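Long-range contacts in predicted phosphatase, HAD family (PDB 3MC1), which is probably a phosphatase of the haloacid dehalogenase superfamily, hydrolysing a phosphate ester whose identity is not established: residues A[14-19]-A[83-88]; A[20-25]-A[75-80]; A[90-95]-A[123-128]. All coordinates share one frame; numbering follows the deposited sequence.

Contact 1. Residues A[14-19]-A[83-88]; sequences TLTDSA and FENKVY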
ATOM      1  N   THR A  14       3.043  -5.042   0.575  1.00 12.72           N
ATOM      2  CA  THR A  14       2.742  -5.888  -0.571  1.00 13.24           C
ATOM      3  C   THR A  14       3.985  -6.008  -1.437  1.00 12.83           C
ATOM      4  O   THR A  14       4.406  -7.115  -1.795  1.00 13.99           O
ATOM      5  CB  THR A  14       1.590  -5.306  -1.412  1.00 10.82           C
ATOM      6  OG1 THR A  14       0.384  -5.321  -0.641  1.00 11.60           O
ATOM      7  CG2 THR A  14       1.383  -6.137  -2.669  1.00 12.40           C
ATOM      8  N   LEU A  15       4.579  -4.867  -1.778  1.00 11.91           N
ATOM      9  CA  LEU A  15       5.785  -4.875  -2.591  1.00 12.54           C
ATOM     10  C   LEU A  15       7.023  -4.690  -1.717  1.00 11.88           C
ATOM     11  O   LEU A  15       8.066  -5.310  -1.951  1.00 11.03           O
ATOM     12  CB  LEU A  15       5.721  -3.770  -3.648  1.00 11.50           C
ATOM     13  CG  LEU A  15       4.627  -3.886  -4.714  1.00 12.15           C
ATOM     14  CD1 LEU A  15       4.649  -2.657  -5.612  1.00  9.21           C
ATOM     15  CD2 LEU A  15       4.843  -5.163  -5.532  1.00 11.34           C
ATOM     16  N   THR A  16       6.898  -3.859  -0.688  1.00 11.90           N
ATOM     17  CA  THR A  16       8.028  -3.577   0.195  1.00 13.84           C
ATOM     18  C   THR A  16       7.717  -3.776   1.679  1.00 12.98           C
ATOM     19  O   THR A  16       6.615  -3.492   2.135  1.00 11.88           O
ATOM     20  CB  THR A  16       8.500  -2.106   0.017  1.00 14.41           C
ATOM     21  OG1 THR A  16       7.404  -1.221   0.289  1.00 14.27           O
ATOM     22  CG2 THR A  16       8.962  -1.863  -1.401  1.00 13.54           C
ATOM     23  N   ASP A  17       8.703  -4.284   2.414  1.00 14.06           N
ATOM     24  CA  ASP A  17       8.602  -4.475   3.862  1.00 15.67           C
ATOM     25  C   ASP A  17       9.143  -3.148   4.387  1.00 15.82           C
ATOM     26  O   ASP A  17      10.346  -3.005   4.625  1.00 16.03           O
ATOM     27  CB  ASP A  17       9.509  -5.621   4.318  1.00 17.61           C
ATOM     28  CG  ASP A  17       9.404  -5.895   5.805  1.00 20.47           C
ATOM     29  OD1 ASP A  17       8.694  -5.141   6.516  1.00 20.91           O
ATOM     30  OD2 ASP A  17      10.035  -6.869   6.262  1.00 23.58           O
ATOM     31  N   SER A  18       8.252  -2.178   4.548  1.00 15.58           N
ATOM     32  CA  SER A  18       8.635  -0.835   4.978  1.00 15.70           C
ATOM     33  C   SER A  18       8.399  -0.472   6.437  1.00 16.22           C
ATOM     34  O   SER A  18       8.536   0.691   6.815  1.00 12.83           O
ATOM     35  CB  SER A  18       7.909   0.180   4.099  1.00 17.26           C
ATOM     36  OG  SER A  18       6.577  -0.246   3.846  1.00 17.08           O
ATOM     37  N   ALA A  19       8.051  -1.461   7.249  1.00 15.80           N
ATOM     38  CA  ALA A  19       7.751  -1.236   8.657  1.00 18.38           C
ATOM     39  C   ALA A  19       8.780  -0.422   9.448  1.00 17.68           C
ATOM     40  O   ALA A  19       8.407   0.480  10.198  1.00 18.74           O
ATOM     41  CB  ALA A  19       7.516  -2.570   9.341  1.00 18.66           C
ATOM     42  N   PHE A  83      13.971   5.082   3.240  1.00 18.69           N
ATOM     43  CA  PHE A  83      15.112   4.225   2.926  1.00 19.29           C
ATOM     44  C   PHE A  83      15.254   3.034   3.875  1.00 18.01           C
ATOM     45  O   PHE A  83      15.900   2.051   3.535  1.00 17.88           O
ATOM     46  CB  PHE A  83      16.405   5.058   2.924  1.00 20.01           C
ATOM     47  CG  PHE A  83      16.378   6.213   1.954  1.00 23.24           C
ATOM     48  CD1 PHE A  83      16.239   5.989   0.587  1.00 23.10           C
ATOM     49  CD2 PHE A  83      16.467   7.528   2.408  1.00 21.98           C
ATOM     50  CE1 PHE A  83      16.190   7.056  -0.315  1.00 22.78           C
ATOM     51  CE2 PHE A  83      16.419   8.600   1.515  1.00 23.81           C
ATOM     52  CZ  PHE A  83      16.279   8.363   0.149  1.00 24.58           C
ATOM     53  N   GLU A  84      14.666   3.133   5.063  1.00 17.20           N
ATOM     54  CA  GLU A  84      14.693   2.042   6.041  1.00 17.81           C
ATOM     55  C   GLU A  84      13.537   1.188   5.544  1.00 16.74           C
ATOM     56  O   GLU A  84      12.464   1.100   6.146  1.00 14.74           O
ATOM     57  CB  GLU A  84      14.454   2.612   7.441  1.00 16.75           C
ATOM     58  CG  GLU A  84      15.480   3.699   7.780  1.00 18.51           C
ATOM     59  CD  GLU A  84      15.370   4.226   9.200  1.00 21.42           C
ATOM     60  OE1 GLU A  84      14.289   4.725   9.574  1.00 19.44           O
ATOM     61  OE2 GLU A  84      16.374   4.146   9.941  1.00 23.79           O
ATOM     62  N   ASN A  85      13.815   0.555   4.414  1.00 19.32           N
ATOM     63  CA  ASN A  85      12.850  -0.208   3.649  1.00 16.90           C
ATOM     64  C   ASN A  85      13.552  -1.405   3.000  1.00 20.30           C
ATOM     65  O   ASN A  85      14.783  -1.457   2.942  1.00 18.40           O
ATOM     66  CB  ASN A  85      12.357   0.728   2.555  1.00 14.78           C
ATOM     67  CG  ASN A  85      10.938   0.493   2.158  1.00 13.17           C
ATOM     68  OD1 ASN A  85      10.417  -0.610   2.268  1.00 13.38           O
ATOM     69  ND2 ASN A  85      10.299   1.549   1.661  1.00 15.04           N
ATOM     70  N   LYS A  86      12.760  -2.347   2.496  1.00 21.10           N
ATOM     71  CA  LYS A  86      13.280  -3.539   1.824  1.00 22.43           C
ATOM     72  C   LYS A  86      12.201  -4.053   0.890  1.00 21.46           C
ATOM     73  O   LYS A  86      11.018  -3.888   1.160  1.00 21.44           O
ATOM     74  CB  LYS A  86      13.603  -4.650   2.834  1.00 26.04           C
ATOM     75  CG  LYS A  86      14.734  -4.351   3.801  1.00 31.90           C
ATOM     76  CD  LYS A  86      14.878  -5.448   4.868  1.00 36.14           C
ATOM     77  CE  LYS A  86      13.625  -5.565   5.734  1.00 40.22           C
ATOM     78  NZ  LYS A  86      13.816  -6.487   6.894  1.00 40.69           N
ATOM     79  N   VAL A  87      12.607  -4.671  -0.214  1.00 21.27           N
ATOM     80  CA  VAL A  87      11.650  -5.251  -1.154  1.00 20.10           C
ATOM     81  C   VAL A  87      11.452  -6.694  -0.695  1.00 19.39           C
ATOM     82  O   VAL A  87      12.425  -7.360  -0.337  1.00 19.94           O
ATOM     83  CB  VAL A  87      12.204  -5.242  -2.595  1.00 19.38           C
ATOM     84  CG1 VAL A  87      11.272  -6.005  -3.523  1.00 20.45           C
ATOM     85  CG2 VAL A  87      12.353  -3.809  -3.074  1.00 19.90           C
ATOM     86  N   TYR A  88      10.209  -7.175  -0.671  1.00 16.78           N
ATOM     87  CA  TYR A  88       9.957  -8.547  -0.242  1.00 16.71           C
ATOM     88  C   TYR A  88      10.623  -9.506  -1.219  1.00 17.58           C
ATOM     89  O   TYR A  88      10.636  -9.254  -2.426  1.00 16.84           O
ATOM     90  CB  TYR A  88       8.450  -8.848  -0.193  1.00 15.37           C
ATOM     91  CG  TYR A  88       7.712  -8.262   0.994  1.00 14.95           C
ATOM     92  CD1 TYR A  88       7.874  -8.787   2.278  1.00 13.43           C
ATOM     93  CD2 TYR A  88       6.840  -7.185   0.829  1.00 11.93           C
ATOM     94  CE1 TYR A  88       7.183  -8.249   3.368  1.00 15.63           C
ATOM     95  CE2 TYR A  88       6.148  -6.646   1.905  1.00 13.15           C
ATOM     96  CZ  TYR A  88       6.323  -7.174   3.170  1.00 13.58           C
ATOM     97  OH  TYR A  88       5.657  -6.600   4.232  1.00 14.54           O
TER
HETATM   98  O   HOH W   1       7.559   1.646   0.515  1.00 15.72           O
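D17 and K86 exchange two backbone bonds: D17 N gives a short one to K86 O (2.7 Å), while the return from K86 N to D17 O is weak. A third bond, from Y88 N to L15 O (3.1 Å), is nearly straight at 167°. The two segments pair through a single beta bridge, T16 with V87, whose CA atoms stand 4.2 Å apart.

In HAD phosphatases of this type a cap inserted after the first strand is joined to the core by two linkers. Segments 14-19 and 83-88 fit that role: the first follows strand 6-9 and begins at T14, the last residue of what is probably the HAD DxDx(T/V) motif; the second leads from helix 63-81 to helix 91-101.

Among aromatic contacts, the Y88 ring dominates. D17 CB sits over its face, 4.0 Å from the centroid and 25° off the normal, and D17 N lies above the same ring near its rim. With CG anti to the backbone N (chi1 -178°), the D17 carboxylate runs nearly parallel to the ring plane.

Polar side chains add less. D17 OD2 and K86 NZ form only a long ion pair at 3.9 Å. N85 OD1 accepts from K86 N and lies against S18 CB (3.2 Å). A water accepts from N85 ND2 and is also bonded to T16 OG1; S18 OG is bonded to D12, a ligand of the sodium ion.

Contact 2. Residues A[20-25]-A[75-80]; sequences EGITKS and DYFKAK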
ATOM      1  N   GLU A  20      10.063  -0.736   9.291  1.00 18.64           N
ATOM      2  CA  GLU A  20      11.094  -0.022  10.039  1.00 18.96           C
ATOM      3  C   GLU A  20      11.016   1.490   9.868  1.00 17.49           C
ATOM      4  O   GLU A  20      10.892   2.225  10.850  1.00 17.84           O
ATOM      5  CB  GLU A  20      12.497  -0.497   9.646  1.00 20.94           C
ATOM      6  CG  GLU A  20      13.589   0.479  10.095  1.00 22.68           C
ATOM      7  CD  GLU A  20      14.990  -0.010   9.819  1.00 24.59           C
ATOM      8  OE1 GLU A  20      15.199  -0.676   8.783  1.00 25.91           O
ATOM      9  OE2 GLU A  20      15.887   0.291  10.640  1.00 25.37           O
ATOM     10  N   GLY A  21      11.097   1.948   8.623  1.00 15.70           N
ATOM     11  CA  GLY A  21      11.038   3.378   8.356  1.00 14.74           C
ATOM     12  C   GLY A  21       9.724   4.040   8.740  1.00 13.89           C
ATOM     13  O   GLY A  21       9.715   5.166   9.240  1.00 14.46           O
ATOM     14  N   ILE A  22       8.608   3.358   8.493  1.00 12.87           N
ATOM     15  CA  ILE A  22       7.299   3.910   8.811  1.00 12.92           C
ATOM     16  C   ILE A  22       7.048   3.971  10.319  1.00 13.69           C
ATOM     17  O   ILE A  22       6.600   4.991  10.825  1.00 15.01           O
ATOM     18  CB  ILE A  22       6.171   3.093   8.121  1.00 12.41           C
ATOM     19  CG1 ILE A  22       6.312   3.220   6.598  1.00 14.55           C
ATOM     20  CG2 ILE A  22       4.795   3.590   8.557  1.00 12.51           C
ATOM     21  CD1 ILE A  22       5.342   2.340   5.802  1.00 14.62           C
ATOM     22  N   THR A  23       7.339   2.895  11.037  1.00 16.47           N
ATOM     23  CA  THR A  23       7.105   2.907  12.479  1.00 18.85           C
ATOM     24  C   THR A  23       8.030   3.911  13.156  1.00 19.72           C
ATOM     25  O   THR A  23       7.653   4.540  14.148  1.00 20.24           O
ATOM     26  CB  THR A  23       7.283   1.505  13.115  1.00 18.37           C
ATOM     27  OG1 THR A  23       8.585   0.994  12.815  1.00 21.14           O
ATOM     28  CG2 THR A  23       6.213   0.544  12.596  1.00 19.24           C
ATOM     29  N   LYS A  24       9.234   4.077  12.611  1.00 18.35           N
ATOM     30  CA  LYS A  24      10.174   5.034  13.171  1.00 17.87           C
ATOM     31  C   LYS A  24       9.705   6.472  12.929  1.00 16.52           C
ATOM     32  O   LYS A  24       9.895   7.338  13.782  1.00 16.34           O
ATOM     33  CB  LYS A  24      11.577   4.809  12.597  1.00 17.83           C
ATOM     34  CG  LYS A  24      12.337   3.709  13.316  1.00 17.28           C
ATOM     35  CD  LYS A  24      13.731   3.474  12.746  1.00 19.09           C
ATOM     36  CE  LYS A  24      14.426   2.351  13.512  1.00 20.51           C
ATOM     37  NZ  LYS A  24      15.820   2.102  13.055  1.00 20.41           N
ATOM     38  N   SER A  25       9.076   6.721  11.780  1.00 13.56           N
ATOM     39  CA  SER A  25       8.570   8.056  11.468  1.00 12.37           C
ATOM     40  C   SER A  25       7.384   8.379  12.382  1.00 14.21           C
ATOM     41  O   SER A  25       7.214   9.516  12.822  1.00 14.07           O
ATOM     42  CB  SER A  25       8.139   8.147   9.994  1.00 10.67           C
ATOM     43  OG  SER A  25       9.239   7.909   9.131  1.00 11.68           O
ATOM     44  N   ASP A  75       9.011  14.815   8.166  1.00 16.11           N
ATOM     45  CA  ASP A  75      10.329  15.405   8.386  1.00 17.34           C
ATOM     46  C   ASP A  75      11.354  14.290   8.448  1.00 16.63           C
ATOM     47  O   ASP A  75      12.473  14.432   7.949  1.00 18.51           O
ATOM     48  CB  ASP A  75      10.394  16.179   9.712  1.00 21.01           C
ATOM     49  CG  ASP A  75       9.400  17.312   9.783  1.00 23.91           C
ATOM     50  OD1 ASP A  75       9.156  17.966   8.748  1.00 27.00           O
ATOM     51  OD2 ASP A  75       8.877  17.562  10.889  1.00 28.31           O
ATOM     52  N   TYR A  76      10.970  13.185   9.080  1.00 15.59           N
ATOM     53  CA  TYR A  76      11.849  12.037   9.220  1.00 15.41           C
ATOM     54  C   TYR A  76      11.740  11.047   8.051  1.00 14.47           C
ATOM     55  O   TYR A  76      12.744  10.503   7.591  1.00 12.00           O
ATOM     56  CB  TYR A  76      11.538  11.294  10.516  1.00 15.05           C
ATOM     57  CG  TYR A  76      12.412  10.082  10.732  1.00 17.91           C
ATOM     58  CD1 TYR A  76      13.671  10.194  11.333  1.00 19.38           C
ATOM     59  CD2 TYR A  76      12.004   8.820  10.292  1.00 17.30           C
ATOM     60  CE1 TYR A  76      14.499   9.078  11.487  1.00 20.55           C
ATOM     61  CE2 TYR A  76      12.817   7.707  10.438  1.00 17.89           C
ATOM     62  CZ  TYR A  76      14.062   7.837  11.036  1.00 21.52           C
ATOM     63  OH  TYR A  76      14.856   6.723  11.187  1.00 21.85           O
ATOM     64  N   PHE A  77      10.516  10.801   7.592  1.00 14.37           N
ATOM     65  CA  PHE A  77      10.304   9.849   6.500  1.00 12.79           C
ATOM     66  C   PHE A  77      10.924  10.253   5.172  1.00 14.19           C
ATOM     67  O   PHE A  77      11.567   9.445   4.508  1.00 13.38           O
ATOM     68  CB  PHE A  77       8.813   9.611   6.280  1.00 10.47           C
ATOM     69  CG  PHE A  77       8.527   8.528   5.282  1.00 12.51           C
ATOM     70  CD1 PHE A  77       8.586   7.197   5.664  1.00 12.09           C
ATOM     71  CD2 PHE A  77       8.245   8.838   3.952  1.00 12.37           C
ATOM     72  CE1 PHE A  77       8.370   6.177   4.738  1.00 15.81           C
ATOM     73  CE2 PHE A  77       8.026   7.820   3.014  1.00 13.07           C
ATOM     74  CZ  PHE A  77       8.090   6.493   3.412  1.00 12.15           C
ATOM     75  N   LYS A  78      10.732  11.504   4.778  1.00 15.07           N
ATOM     76  CA  LYS A  78      11.259  11.961   3.502  1.00 15.71           C
ATOM     77  C   LYS A  78      12.771  11.820   3.377  1.00 18.02           C
ATOM     78  O   LYS A  78      13.292  11.655   2.272  1.00 18.12           O
ATOM     79  CB  LYS A  78      10.888  13.424   3.273  1.00 14.96           C
ATOM     80  CG  LYS A  78      11.681  14.384   4.161  1.00 16.43           C
ATOM     81  CD  LYS A  78      11.161  15.803   4.064  1.00 16.29           C
ATOM     82  CE  LYS A  78      12.010  16.763   4.906  1.00 16.45           C
ATOM     83  NZ  LYS A  78      11.469  18.154   4.865  1.00 17.16           N
ATOM     84  N   ALA A  79      13.472  11.860   4.505  1.00 16.48           N
ATOM     85  CA  ALA A  79      14.931  11.816   4.480  1.00 18.84           C
ATOM     86  C   ALA A  79      15.584  10.549   4.993  1.00 18.72           C
ATOM     87  O   ALA A  79      16.724  10.254   4.632  1.00 20.95           O
ATOM     88  CB  ALA A  79      15.491  13.028   5.251  1.00 18.21           C
ATOM     89  N   LYS A  80      14.881   9.801   5.832  1.00 17.16           N
ATOM     90  CA  LYS A  80      15.454   8.586   6.386  1.00 19.01           C
ATOM     91  C   LYS A  80      14.502   7.414   6.326  1.00 17.96           C
ATOM     92  O   LYS A  80      14.872   6.338   5.869  1.00 16.53           O
ATOM     93  CB  LYS A  80      15.858   8.807   7.849  1.00 23.17           C
ATOM     94  CG  LYS A  80      16.995   9.778   8.055  1.00 27.06           C
ATOM     95  CD  LYS A  80      18.243   9.060   8.537  1.00 33.59           C
ATOM     96  CE  LYS A  80      17.993   8.312   9.845  1.00 34.55           C
ATOM     97  NZ  LYS A  80      19.225   7.604  10.289  1.00 36.64           N
TER
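G21 O is gripped twice by S25, and S25 also touches both aromatic side chains of segment 75-80. The backbone N of S25 closes the ordinary helical bond, and its OG gives a second, shorter one to G21 O (2.8 Å). The two donors come from opposite faces of the carbonyl plane, the hydroxyl tilted 26° from it. OG can fold back in this way because it stands beside its own backbone N (chi1 -61°), and the buried hydroxyl is thereby satisfied within its own helix.

The tethered oxygen then sits between two rings, in the plane of each and at their edges. On the Y76 side S25 OG is 3.1 Å from CD2; on the F77 side it is 3.6 Å from CD1. Both aromatic side chains leave the helix with CG anti to the backbone N, which sets both ring edges beside S25.

An apolar pair and a lysine chain flank this centre. I22 CG1 lies alongside F77 and reaches CE1 at 4.1 Å, the two side chains pointing the same way. K24 instead crosses Y76 at a slant: its CD is 3.8 Å from Y76 OH, and its extended chain carries NZ on to E20 OE2 (3.0 Å), a salt bridge using the anti lone pair of that oxygen. The phenol oxygen of Y76 has its polar partner in E84.

At G21, which has no side chain, the backbone O faces the edges of both rings. The segment axes approach to 9.0 Å and run nearly antiparallel, at 153°. Such antiparallel packing of helices 19-31 and 63-81 is consistent with the helical cap of C1-type HAD phosphatases, to which both helices probably belong.

Contact 3. Residues A[90-95]-A[123-128]; sequences GIEALL and FKLAFY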
ATOM      1  N   GLY A  90      11.316 -12.288  -3.812  1.00 18.83           N
ATOM      2  CA  GLY A  90      10.472 -12.808  -4.868  1.00 17.50           C
ATOM      3  C   GLY A  90       9.665 -11.777  -5.627  1.00 16.49           C
ATOM      4  O   GLY A  90       9.214 -12.052  -6.735  1.00 16.85           O
ATOM      5  N   ILE A  91       9.498 -10.582  -5.061  1.00 15.82           N
ATOM      6  CA  ILE A  91       8.705  -9.553  -5.726  1.00 14.06           C
ATOM      7  C   ILE A  91       9.199  -9.127  -7.105  1.00 13.97           C
ATOM      8  O   ILE A  91       8.419  -9.092  -8.048  1.00 15.84           O
ATOM      9  CB  ILE A  91       8.538  -8.286  -4.842  1.00 14.70           C
ATOM     10  CG1 ILE A  91       7.500  -8.548  -3.743  1.00 14.03           C
ATOM     11  CG2 ILE A  91       8.108  -7.099  -5.710  1.00 12.63           C
ATOM     12  CD1 ILE A  91       6.106  -8.874  -4.262  1.00  9.69           C
ATOM     13  N   GLU A  92      10.472  -8.784  -7.243  1.00 15.64           N
ATOM     14  CA  GLU A  92      10.937  -8.388  -8.565  1.00 16.19           C
ATOM     15  C   GLU A  92      10.760  -9.533  -9.568  1.00 16.17           C
ATOM     16  O   GLU A  92      10.379  -9.302 -10.714  1.00 17.48           O
ATOM     17  CB  GLU A  92      12.399  -7.935  -8.529  1.00 16.26           C
ATOM     18  CG  GLU A  92      12.956  -7.644  -9.907  1.00 17.42           C
ATOM     19  CD  GLU A  92      14.213  -6.792  -9.864  1.00 19.36           C
ATOM     20  OE1 GLU A  92      14.896  -6.777  -8.818  1.00 22.27           O
ATOM     21  OE2 GLU A  92      14.524  -6.154 -10.887  1.00 20.47           O
ATOM     22  N   ALA A  93      11.036 -10.761  -9.133  1.00 16.86           N
ATOM     23  CA  ALA A  93      10.868 -11.930  -9.999  1.00 16.48           C
ATOM     24  C   ALA A  93       9.399 -11.981 -10.458  1.00 18.34           C
ATOM     25  O   ALA A  93       9.103 -12.210 -11.633  1.00 17.84           O
ATOM     26  CB  ALA A  93      11.222 -13.183  -9.237  1.00 19.40           C
ATOM     27  N   LEU A  94       8.488 -11.745  -9.520  1.00 17.76           N
ATOM     28  CA  LEU A  94       7.054 -11.734  -9.808  1.00 17.40           C
ATOM     29  C   LEU A  94       6.711 -10.692 -10.872  1.00 15.69           C
ATOM     30  O   LEU A  94       6.074 -11.013 -11.882  1.00 13.64           O
ATOM     31  CB  LEU A  94       6.253 -11.439  -8.525  1.00 17.45           C
ATOM     32  CG  LEU A  94       4.739 -11.224  -8.723  1.00 20.91           C
ATOM     33  CD1 LEU A  94       4.096 -12.508  -9.253  1.00 23.11           C
ATOM     34  CD2 LEU A  94       4.093 -10.812  -7.418  1.00 21.73           C
ATOM     35  N   LEU A  95       7.137  -9.450 -10.640  1.00 14.21           N
ATOM     36  CA  LEU A  95       6.878  -8.349 -11.567  1.00 12.81           C
ATOM     37  C   LEU A  95       7.406  -8.641 -12.962  1.00 15.46           C
ATOM     38  O   LEU A  95       6.727  -8.369 -13.956  1.00 14.98           O
ATOM     39  CB  LEU A  95       7.522  -7.064 -11.053  1.00 11.67           C
ATOM     40  CG  LEU A  95       7.044  -6.580  -9.682  1.00 12.84           C
ATOM     41  CD1 LEU A  95       7.830  -5.330  -9.264  1.00 13.61           C
ATOM     42  CD2 LEU A  95       5.561  -6.274  -9.759  1.00 11.43           C
ATOM     43  N   PHE A 123      14.534   1.463  -5.459  1.00 18.65           N
ATOM     44  CA  PHE A 123      14.669   0.015  -5.461  1.00 17.37           C
ATOM     45  C   PHE A 123      14.767  -0.600  -6.857  1.00 18.22           C
ATOM     46  O   PHE A 123      14.843  -1.820  -6.997  1.00 18.22           O
ATOM     47  CB  PHE A 123      13.526  -0.610  -4.654  1.00 18.97           C
ATOM     48  CG  PHE A 123      13.700  -0.460  -3.161  1.00 22.32           C
ATOM     49  CD1 PHE A 123      14.775  -1.065  -2.511  1.00 21.80           C
ATOM     50  CD2 PHE A 123      12.819   0.315  -2.410  1.00 25.72           C
ATOM     51  CE1 PHE A 123      14.976  -0.902  -1.139  1.00 26.34           C
ATOM     52  CE2 PHE A 123      13.012   0.484  -1.031  1.00 26.08           C
ATOM     53  CZ  PHE A 123      14.094  -0.126  -0.397  1.00 25.80           C
ATOM     54  N   LYS A 124      14.775   0.256  -7.876  1.00 17.40           N
ATOM     55  CA  LYS A 124      14.911  -0.169  -9.272  1.00 18.69           C
ATOM     56  C   LYS A 124      13.767  -1.034  -9.802  1.00 17.90           C
ATOM     57  O   LYS A 124      13.976  -1.916 -10.639  1.00 19.26           O
ATOM     58  CB  LYS A 124      16.241  -0.902  -9.435  1.00 19.93           C
ATOM     59  CG  LYS A 124      17.426  -0.090  -8.909  1.00 23.15           C
ATOM     60  CD  LYS A 124      18.693  -0.904  -8.867  1.00 28.43           C
ATOM     61  CE  LYS A 124      19.836  -0.120  -8.224  1.00 30.89           C
ATOM     62  NZ  LYS A 124      21.127  -0.862  -8.334  1.00 34.06           N
ATOM     63  N   LEU A 125      12.555  -0.771  -9.330  1.00 17.00           N
ATOM     64  CA  LEU A 125      11.383  -1.533  -9.764  1.00 15.29           C
ATOM     65  C   LEU A 125      10.411  -0.632 -10.515  1.00 14.76           C
ATOM     66  O   LEU A 125       9.414  -1.103 -11.050  1.00 14.17           O
ATOM     67  CB  LEU A 125      10.653  -2.127  -8.548  1.00 12.81           C
ATOM     68  CG  LEU A 125      11.407  -3.020  -7.553  1.00 15.37           C
ATOM     69  CD1 LEU A 125      10.463  -3.416  -6.429  1.00 14.51           C
ATOM     70  CD2 LEU A 125      11.954  -4.264  -8.250  1.00 15.42           C
ATOM     71  N   ALA A 126      10.709   0.663 -10.567  1.00 13.26           N
ATOM     72  CA  ALA A 126       9.801   1.620 -11.198  1.00 14.27           C
ATOM     73  C   ALA A 126       9.337   1.336 -12.627  1.00 14.39           C
ATOM     74  O   ALA A 126       8.170   1.534 -12.954  1.00 15.20           O
ATOM     75  CB  ALA A 126      10.401   3.023 -11.125  1.00 16.07           C
ATOM     76  N   PHE A 127      10.237   0.870 -13.481  1.00 15.07           N
ATOM     77  CA  PHE A 127       9.876   0.623 -14.869  1.00 13.86           C
ATOM     78  C   PHE A 127       8.995  -0.589 -15.145  1.00 15.16           C
ATOM     79  O   PHE A 127       8.521  -0.778 -16.273  1.00 12.67           O
ATOM     80  CB  PHE A 127      11.151   0.588 -15.705  1.00 13.78           C
ATOM     81  CG  PHE A 127      11.756   1.948 -15.900  1.00 15.22           C
ATOM     82  CD1 PHE A 127      11.090   2.910 -16.650  1.00 13.63           C
ATOM     83  CD2 PHE A 127      12.969   2.278 -15.306  1.00 16.36           C
ATOM     84  CE1 PHE A 127      11.624   4.186 -16.808  1.00 18.45           C
ATOM     85  CE2 PHE A 127      13.516   3.552 -15.457  1.00 16.25           C
ATOM     86  CZ  PHE A 127      12.846   4.507 -16.210  1.00 17.45           C
ATOM     87  N   TYR A 128       8.767  -1.407 -14.125  1.00 14.36           N
ATOM     88  CA  TYR A 128       7.900  -2.573 -14.284  1.00 14.42           C
ATOM     89  C   TYR A 128       6.455  -2.087 -14.314  1.00 14.78           C
ATOM     90  O   TYR A 128       5.548  -2.805 -14.744  1.00 13.53           O
ATOM     91  CB  TYR A 128       8.055  -3.531 -13.108  1.00 11.33           C
ATOM     92  CG  TYR A 128       9.332  -4.339 -13.093  1.00 13.77           C
ATOM     93  CD1 TYR A 128       9.616  -5.253 -14.113  1.00 12.27           C
ATOM     94  CD2 TYR A 128      10.247  -4.213 -12.050  1.00 14.75           C
ATOM     95  CE1 TYR A 128      10.779  -6.021 -14.093  1.00 13.81           C
ATOM     96  CE2 TYR A 128      11.418  -4.979 -12.016  1.00 17.02           C
ATOM     97  CZ  TYR A 128      11.675  -5.881 -13.041  1.00 14.69           C
ATOM     98  OH  TYR A 128      12.814  -6.640 -13.005  1.00 13.38           O
TER
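L95 presses its CB over one face of the Y128 ring, 4.1 Å from the centroid and 20° off the normal, in a CH-pi contact shifted toward the rim. Its CD1 continues along that side and meets Y128 CD2 at 3.9 Å. With CG beside the backbone N (chi1 -74°), the tyrosine holds its ring across the L95 side chain at about a right angle.

L125 is the second bump. Its side chain projects between the residues of the first helical turn: CD2 lies against E92 CB (3.7 Å), while L125 CD1 comes within 4.3 Å of L95 CD1 and also nears I91 CG2. I91, E92 and L95 thus form a shallow hollow, and the leucine tip occupies it.

E92 arches over the outer side of this apolar patch. Extended beyond CG, it brings OE2 into the plane of the Y128 ring at its edge, where Y128 OH donates to it (2.8 Å). The anti lone pair is used, and the carboxylate stands almost upright to the ring, at 82°. CG of E92 also touches the hydroxyl oxygen, so the pair is closed by contact as well as by the bond.

A Schellman motif at K124 ends helix 113-122 and turns the chain into the short 3-10 segment 126-128. The contact therefore joins the start of helix 91-101 to the connection from helix 113-122 to strand 131-135, an outermost strand of the parallel sheet, while I91 and L94 also meet V207 of helix 207-215.

Overall arrangement
Contact 1 stands between the other two and touches both; contacts 2 and 3 stay about 9 Å apart at their nearest atoms. Contact 1 lies closest to the chain centre, and paired loops there rely on backbone bonds near the sodium site. Its segment 14-19 leads into helix 19-31 of contact 2, while 83-88 runs from helix 63-81 of contact 2 to helix 91-101 of contact 3. Contact 2 is the buried one; contact 3, only partly buried, combines leucine packing with a carboxylate-phenol bond from the exposed E92. E84 links contacts 1 and 2, probably through hydrogen bonds to Y76 and G21, whereas contacts 1 and 3 meet by packing, with F123 against N85 and V87.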